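Local coordinates for salicylaldehyde dehydrogenase NahF (Pseudomonas putida, PDB 4JZ6), which probably catalyses the NAD+-dependent oxidation of salicylaldehyde to salicylate, a step in the naphthalene degradation pathway, at residues R83-V88 / P179-N184; A129-Q134 / A478-F483; E323-L328 / A380-H385. All coordinates share one frame; numbering follows the deposited sequence.

Contact 1: residues R83-V88 / P179-N184; sequences RLLLKV and PLVCGN
Leu85 and Val181 meet where helix 78-94 passes the last turn of helix 170-181, and their side chains cross at about a right angle. From CB outward, Leu85 joins three helices. Its CB rests against Ala129 of helix 111-130, while the two methyls beyond the CG branch reach across the contact. CD2 sits over the base of Val181, 3.6 Å from Val181 CB and 4.0 Å from Val181 CG2, whereas CD1 comes to Leu180 CB at a looser 4.3 Å. With chi2 of Leu85 at 5°, CD1 nearly eclipses CA, an unusual shape that makes the exact methyl positions less certain than the packing itself. On the valine, CG2 stands anti to the backbone N, and it is this branch that turns beside Leu85 CD2. All three touching residues are buried. Just beyond them helix 170-181 is closed by a Schellman motif: Gly183, at positive phi, donates its N-H to Leu180 O, and Asn184 N reaches Pro179 O at 2.8 Å. Asn184 ND2 donates to the same Pro179 O at 3.2 Å, in the carbonyl plane and on a lone pair, while Asn184 OD1 accepts from Val156 N and Gly157 N. Helix 170-181 links the adjacent parallel strands 159-162 and 186-189, one of the beta-alpha-beta crossovers of the Rossmann-like coenzyme domain of aldehyde dehydrogenases.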
# COMPACT_ATOMS: atom_id res chain seq x y z
N ARG A 83 -10.92 12.85 -23.29
CA ARG A 83 -10.61 13.73 -24.41
C ARG A 83 -9.29 14.46 -24.16
O ARG A 83 -8.42 14.51 -25.03
CB ARG A 83 -11.73 14.76 -24.60
CG ARG A 83 -11.86 15.27 -26.02
CD ARG A 83 -12.36 16.71 -26.06
NE ARG A 83 -11.28 17.66 -25.76
CZ ARG A 83 -11.36 18.60 -24.82
NH1 ARG A 83 -12.47 18.73 -24.11
NH2 ARG A 83 -10.34 19.41 -24.60
N LEU A 84 -9.16 15.01 -22.96
CA LEU A 84 -7.98 15.76 -22.56
C LEU A 84 -6.72 14.91 -22.59
O LEU A 84 -5.70 15.33 -23.14
CB LEU A 84 -8.20 16.36 -21.17
CG LEU A 84 -9.14 17.56 -21.14
CD1 LEU A 84 -9.66 17.83 -19.74
CD2 LEU A 84 -8.42 18.78 -21.68
N LEU A 85 -6.78 13.72 -22.00
CA LEU A 85 -5.62 12.84 -21.96
C LEU A 85 -5.22 12.37 -23.35
O LEU A 85 -4.03 12.32 -23.68
CB LEU A 85 -5.89 11.64 -21.05
CG LEU A 85 -5.48 11.75 -19.58
CD1 LEU A 85 -4.98 13.15 -19.25
CD2 LEU A 85 -6.64 11.35 -18.69
N LEU A 86 -6.21 12.02 -24.16
CA LEU A 86 -5.97 11.64 -25.54
C LEU A 86 -5.19 12.74 -26.25
O LEU A 86 -4.24 12.47 -26.99
CB LEU A 86 -7.31 11.39 -26.24
CG LEU A 86 -7.65 9.98 -26.74
CD1 LEU A 86 -6.75 8.92 -26.12
CD2 LEU A 86 -9.11 9.67 -26.49
N LYS A 87 -5.58 13.98 -26.00
CA LYS A 87 -4.92 15.13 -26.59
C LYS A 87 -3.45 15.25 -26.16
O LYS A 87 -2.59 15.59 -26.98
CB LYS A 87 -5.67 16.43 -26.30
CG LYS A 87 -5.17 17.61 -27.12
CD LYS A 87 -6.12 18.79 -27.08
CE LYS A 87 -5.67 19.89 -28.04
NZ LYS A 87 -6.56 21.09 -27.97
N VAL A 88 -3.18 14.99 -24.88
CA VAL A 88 -1.80 15.01 -24.38
C VAL A 88 -0.93 14.10 -25.24
O VAL A 88 0.13 14.51 -25.70
CB VAL A 88 -1.69 14.53 -22.92
CG1 VAL A 88 -0.24 14.56 -22.48
CG2 VAL A 88 -2.53 15.38 -22.01
N PRO A 179 -2.76 9.51 -12.30
CA PRO A 179 -3.46 10.30 -11.28
C PRO A 179 -4.48 11.27 -11.88
O PRO A 179 -5.51 11.54 -11.26
CB PRO A 179 -2.32 11.06 -10.60
CG PRO A 179 -1.12 10.17 -10.78
CD PRO A 179 -1.29 9.61 -12.16
N LEU A 180 -4.20 11.79 -13.08
CA LEU A 180 -5.16 12.67 -13.74
C LEU A 180 -6.49 11.98 -14.07
O LEU A 180 -7.56 12.46 -13.68
CB LEU A 180 -4.56 13.32 -15.00
CG LEU A 180 -3.46 14.36 -14.75
CD1 LEU A 180 -3.33 15.31 -15.94
CD2 LEU A 180 -3.72 15.12 -13.47
N VAL A 181 -6.43 10.86 -14.78
CA VAL A 181 -7.65 10.16 -15.17
C VAL A 181 -8.46 9.68 -13.95
O VAL A 181 -9.67 9.46 -14.04
CB VAL A 181 -7.37 8.98 -16.13
CG1 VAL A 181 -6.65 7.85 -15.41
CG2 VAL A 181 -8.67 8.50 -16.77
N CYS A 182 -7.79 9.54 -12.81
CA CYS A 182 -8.48 9.16 -11.58
C CYS A 182 -9.06 10.37 -10.85
O CYS A 182 -9.62 10.26 -9.76
CB CYS A 182 -7.55 8.34 -10.68
SG CYS A 182 -7.24 6.66 -11.31
N GLY A 183 -8.93 11.53 -11.48
CA GLY A 183 -9.57 12.75 -11.00
C GLY A 183 -8.72 13.49 -10.00
O GLY A 183 -9.20 14.39 -9.31
N ASN A 184 -7.44 13.12 -9.90
CA ASN A 184 -6.54 13.79 -8.97
C ASN A 184 -5.75 14.89 -9.64
O ASN A 184 -5.67 14.95 -10.87
CB ASN A 184 -5.60 12.78 -8.33
CG ASN A 184 -6.34 11.62 -7.71
OD1 ASN A 184 -6.91 11.75 -6.64
ND2 ASN A 184 -6.35 10.49 -8.40

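Contact 2: residues A129-Q134 / A478-F483; sequences ASLATQ and AVIDEF. With EDO (1,2-ethanediol), chain K.
Gln134, whose backbone O meets Ile480 CD1, folds its side-chain amide back along its own segment: NE2 donates to Thr133 OG1 at 3.2 Å, almost straight (169°) and close to the amide plane. The ring of Phe483 has Glu482 CB over the centre of one face, 4.0 Å above the plane, and its side chain also packs on Tyr178, Pro179 and Leu265. These groups belong to the alpha/beta coenzyme domain of the aldehyde dehydrogenase fold, where residues 129-134, in the C-terminal region of helix 111-130, meet a short, weakly bonded helix at about 479-482. The third flat group, the Asp481 carboxylate, faces a different neighbourhood: OD1 forms a salt bridge with Arg153 NH1 and OD2 one with Arg263 NH2, and OD1 also accepts from O2 of a 1,2-ethanediol at 2.7 Å. This diol, probably from the crystallisation liquor, is bonded as well to Gly472 N of the second subunit. Replacing Asp481 by an alanine removes the carboxylate, and Arg153 would probably lose this partner while Arg263 kept only Glu482 of the two acids described. The side-chain contact across the segments is apolar. Ile480 holds CG1 anti to its carbonyl carbon, and chi2 of 174° keeps the chain extended beside Leu131. There Leu131 CD1 lies 4.0 Å from Ile480 CG1 and 4.1 Å from Ile480 CD1.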
# COMPACT_ATOMS: atom_id res chain seq x y z
N ALA A 129 -6.31 7.46 -20.67
CA ALA A 129 -7.51 8.02 -21.29
C ALA A 129 -8.62 6.98 -21.47
O ALA A 129 -9.79 7.25 -21.20
CB ALA A 129 -7.15 8.64 -22.62
N SER A 130 -8.23 5.78 -21.93
CA SER A 130 -9.18 4.69 -22.15
C SER A 130 -9.85 4.27 -20.86
O SER A 130 -10.99 3.84 -20.86
CB SER A 130 -8.47 3.48 -22.73
OG SER A 130 -7.77 3.82 -23.91
N LEU A 131 -9.11 4.40 -19.75
CA LEU A 131 -9.57 3.91 -18.46
C LEU A 131 -10.65 4.78 -17.83
O LEU A 131 -11.25 4.39 -16.83
CB LEU A 131 -8.39 3.77 -17.48
CG LEU A 131 -7.47 2.56 -17.66
CD1 LEU A 131 -6.53 2.43 -16.48
CD2 LEU A 131 -8.28 1.29 -17.85
N ALA A 132 -10.88 5.95 -18.42
CA ALA A 132 -11.78 6.96 -17.87
C ALA A 132 -13.13 6.41 -17.43
O ALA A 132 -13.63 6.73 -16.35
CB ALA A 132 -11.97 8.10 -18.87
N THR A 133 -13.72 5.56 -18.28
CA THR A 133 -15.00 4.96 -17.97
C THR A 133 -14.86 3.61 -17.26
O THR A 133 -15.85 2.97 -16.92
CB THR A 133 -15.83 4.75 -19.25
OG1 THR A 133 -15.15 3.84 -20.12
CG2 THR A 133 -16.02 6.07 -19.97
N GLN A 134 -13.61 3.20 -17.02
CA GLN A 134 -13.33 1.87 -16.49
C GLN A 134 -12.95 1.89 -15.02
O GLN A 134 -12.68 0.85 -14.43
CB GLN A 134 -12.23 1.21 -17.31
CG GLN A 134 -12.61 0.96 -18.74
CD GLN A 134 -13.85 0.11 -18.85
OE1 GLN A 134 -13.85 -1.06 -18.46
NE2 GLN A 134 -14.93 0.69 -19.36
N ALA A 478 -4.31 -2.40 -12.24
CA ALA A 478 -3.86 -2.27 -10.85
C ALA A 478 -3.54 -0.84 -10.42
O ALA A 478 -3.59 -0.50 -9.24
CB ALA A 478 -2.67 -3.17 -10.59
N VAL A 479 -3.19 0.00 -11.39
CA VAL A 479 -2.78 1.36 -11.08
C VAL A 479 -3.97 2.18 -10.55
O VAL A 479 -3.79 3.18 -9.86
CB VAL A 479 -2.14 2.03 -12.32
CG1 VAL A 479 -3.19 2.31 -13.38
CG2 VAL A 479 -1.42 3.32 -11.92
N ILE A 480 -5.18 1.74 -10.87
CA ILE A 480 -6.38 2.48 -10.49
C ILE A 480 -6.54 2.60 -8.98
O ILE A 480 -6.84 3.67 -8.46
CB ILE A 480 -7.65 1.85 -11.09
CG1 ILE A 480 -7.60 1.93 -12.61
CG2 ILE A 480 -8.90 2.55 -10.57
CD1 ILE A 480 -8.73 1.20 -13.30
N ASP A 481 -6.34 1.50 -8.28
CA ASP A 481 -6.45 1.50 -6.83
C ASP A 481 -5.43 2.44 -6.19
O ASP A 481 -5.63 2.92 -5.08
CB ASP A 481 -6.26 0.08 -6.29
CG ASP A 481 -6.34 0.03 -4.78
OD1 ASP A 481 -7.47 -0.01 -4.24
OD2 ASP A 481 -5.28 0.04 -4.12
N GLU A 482 -4.34 2.70 -6.90
CA GLU A 482 -3.29 3.55 -6.37
C GLU A 482 -3.74 5.00 -6.26
O GLU A 482 -3.27 5.74 -5.39
CB GLU A 482 -2.05 3.47 -7.26
CG GLU A 482 -1.53 2.08 -7.42
CD GLU A 482 -0.84 1.58 -6.18
OE1 GLU A 482 -0.64 2.40 -5.25
OE2 GLU A 482 -0.48 0.38 -6.13
N PHE A 483 -4.66 5.40 -7.12
CA PHE A 483 -5.06 6.80 -7.18
C PHE A 483 -6.57 6.97 -7.06
O PHE A 483 -7.15 7.89 -7.62
CB PHE A 483 -4.55 7.45 -8.47
CG PHE A 483 -3.08 7.29 -8.68
CD1 PHE A 483 -2.17 7.83 -7.78
CD2 PHE A 483 -2.59 6.58 -9.77
CE1 PHE A 483 -0.81 7.68 -7.97
CE2 PHE A 483 -1.23 6.43 -9.97
CZ PHE A 483 -0.34 6.97 -9.07
C1 EDO K . -7.17 1.38 -0.04
O1 EDO K . -6.04 2.00 0.60
C2 EDO K . -6.76 0.03 -0.63
O2 EDO K . -7.75 -0.44 -1.56

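Contact 3: residues E323-L328 / A380-H385; sequences EKTERL and ATILDH
Thr325 meets Ala380 and Ile382 through different parts of its branched side chain. Its methyl CG2 faces Ala380 CB at 3.6 Å and lies 4.0 Å from Ile382 CD1, so the methyl touches both partners. The same Ile382 CD1 also approaches Thr325 CB at 3.9 Å and comes 3.5 Å from Thr325 OG1, a van der Waals approach of a methyl to a hydroxyl. That hydroxyl is satisfied within its own helix, by a hydrogen bond to Phe321 O one turn earlier. Thr325 places OG1 beside its backbone N, chi1 -61°, which serves this bond and leaves CG2 anti to the N, where it meets Ala380 CB. Ile382 answers with an extended chain (chi2 170°), so that CD1 is the atom that meets Thr325, the two side chains crossing at an oblique angle. In the next shell Phe294 of helix 282-294 packs on Thr325, Leu328 and Ala380 alike, while Val404 and Val368 flank Ile382. Backbone bonds tie Ile382 to Val368 and Cys369, and Thr381 and Leu383 to Thr402, fixing the strand between 366-369 and 401-407. Farther out on the helix, Glu323 OE1 and Arg327 NH1 pair at 2.9 Å; Lys324 joins the network only by a long bridge. Leu328, just after the helix, packs on Phe500 of the second subunit. The arrangement is helix-on-sheet packing in an alpha/beta layer: helix 311-327 packs on the seven-stranded mixed sheet of the aldehyde dehydrogenase catalytic domain near its edge, where strand 381-384 runs antiparallel to the outermost strand 366-369.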
# COMPACT_ATOMS: atom_id res chain seq x y z
N GLU A 323 30.96 -11.91 -27.90
CA GLU A 323 31.16 -11.57 -29.30
C GLU A 323 30.25 -10.41 -29.69
O GLU A 323 30.73 -9.38 -30.16
CB GLU A 323 30.89 -12.80 -30.18
CG GLU A 323 31.64 -12.80 -31.50
CD GLU A 323 30.99 -11.92 -32.55
OE1 GLU A 323 29.74 -11.91 -32.63
OE2 GLU A 323 31.73 -11.24 -33.29
N LYS A 324 28.95 -10.57 -29.47
CA LYS A 324 27.97 -9.53 -29.78
C LYS A 324 28.25 -8.22 -29.03
O LYS A 324 28.17 -7.13 -29.60
CB LYS A 324 26.56 -10.01 -29.44
CG LYS A 324 26.08 -11.18 -30.26
CD LYS A 324 26.15 -10.88 -31.74
CE LYS A 324 25.58 -12.04 -32.55
NZ LYS A 324 26.05 -12.04 -33.96
N THR A 325 28.55 -8.34 -27.74
CA THR A 325 28.73 -7.19 -26.87
C THR A 325 29.91 -6.29 -27.30
O THR A 325 29.77 -5.07 -27.34
CB THR A 325 28.89 -7.64 -25.40
OG1 THR A 325 27.70 -8.33 -25.01
CG2 THR A 325 29.10 -6.46 -24.48
N GLU A 326 31.04 -6.91 -27.61
CA GLU A 326 32.22 -6.18 -28.09
C GLU A 326 31.91 -5.34 -29.33
O GLU A 326 32.42 -4.22 -29.48
CB GLU A 326 33.37 -7.13 -28.39
CG GLU A 326 34.08 -7.68 -27.16
CD GLU A 326 35.06 -8.79 -27.50
OE1 GLU A 326 34.99 -9.31 -28.64
OE2 GLU A 326 35.89 -9.15 -26.64
N ARG A 327 31.07 -5.88 -30.21
CA ARG A 327 30.72 -5.23 -31.48
C ARG A 327 29.82 -4.00 -31.31
O ARG A 327 29.67 -3.21 -32.24
CB ARG A 327 30.06 -6.23 -32.44
CG ARG A 327 30.97 -7.34 -32.97
CD ARG A 327 30.67 -7.63 -34.45
NE ARG A 327 30.37 -9.03 -34.76
CZ ARG A 327 29.14 -9.52 -34.91
NH1 ARG A 327 28.97 -10.81 -35.20
NH2 ARG A 327 28.07 -8.74 -34.78
N LEU A 328 29.22 -3.83 -30.12
CA LEU A 328 28.29 -2.72 -29.87
C LEU A 328 28.95 -1.35 -29.96
O LEU A 328 30.09 -1.17 -29.52
CB LEU A 328 27.62 -2.88 -28.50
CG LEU A 328 26.63 -4.03 -28.30
CD1 LEU A 328 25.99 -3.95 -26.92
CD2 LEU A 328 25.59 -4.02 -29.38
N ALA A 380 31.24 -1.40 -22.80
CA ALA A 380 30.36 -2.49 -22.43
C ALA A 380 31.18 -3.57 -21.74
O ALA A 380 32.16 -4.07 -22.29
CB ALA A 380 29.65 -3.05 -23.64
N THR A 381 30.78 -3.92 -20.52
CA THR A 381 31.57 -4.81 -19.68
C THR A 381 30.76 -6.01 -19.17
O THR A 381 29.64 -5.85 -18.70
CB THR A 381 32.16 -4.03 -18.48
OG1 THR A 381 32.92 -2.91 -18.95
CG2 THR A 381 33.06 -4.91 -17.64
N ILE A 382 31.34 -7.20 -19.27
CA ILE A 382 30.73 -8.41 -18.72
C ILE A 382 31.70 -9.11 -17.76
O ILE A 382 32.85 -9.37 -18.12
CB ILE A 382 30.32 -9.41 -19.82
CG1 ILE A 382 29.43 -8.75 -20.87
CG2 ILE A 382 29.61 -10.60 -19.22
CD1 ILE A 382 29.21 -9.61 -22.09
N LEU A 383 31.24 -9.39 -16.55
CA LEU A 383 32.04 -10.14 -15.58
C LEU A 383 31.49 -11.56 -15.46
O LEU A 383 30.27 -11.76 -15.34
CB LEU A 383 32.04 -9.45 -14.22
CG LEU A 383 32.53 -8.00 -14.19
CD1 LEU A 383 32.46 -7.42 -12.79
CD2 LEU A 383 33.94 -7.93 -14.71
N ASP A 384 32.39 -12.54 -15.51
CA ASP A 384 32.01 -13.95 -15.43
C ASP A 384 32.50 -14.55 -14.11
O ASP A 384 33.40 -14.00 -13.47
CB ASP A 384 32.61 -14.73 -16.59
CG ASP A 384 31.98 -16.10 -16.77
OD1 ASP A 384 31.16 -16.51 -15.92
OD2 ASP A 384 32.31 -16.78 -17.77
N HIS A 385 31.90 -15.68 -13.72
CA HIS A 385 32.23 -16.35 -12.46
C HIS A 385 32.06 -15.42 -11.26
O HIS A 385 32.94 -15.34 -10.40
CB HIS A 385 33.65 -16.92 -12.48
CG HIS A 385 33.94 -17.75 -13.69
ND1 HIS A 385 33.47 -19.03 -13.84
CD2 HIS A 385 34.67 -17.48 -14.80
CE1 HIS A 385 33.88 -19.52 -14.99
NE2 HIS A 385 34.62 -18.60 -15.60

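How the contacts relate
Contacts 1 and 2 form one continuous patch: their centres lie 10 Å apart and their segments alternate along the chain. Asn184 ND2 of contact 1 reaches Phe483 O of contact 2 at 2.8 Å, a probable hydrogen bond, and Leu86 CD1 packs on Ala129 CB at 3.5 Å. Contact 3 lies on the opposite side of the chain's centre, with its centre about 43 Å from that of contact 1 and 41 Å from that of contact 2, and nearest atoms about 32 Å away in both cases. All three lie away from the predicted active-site Glu267 and are structural packing, although Arg263, a partner of contact 2, lines one of the salicylaldehyde pockets seen here.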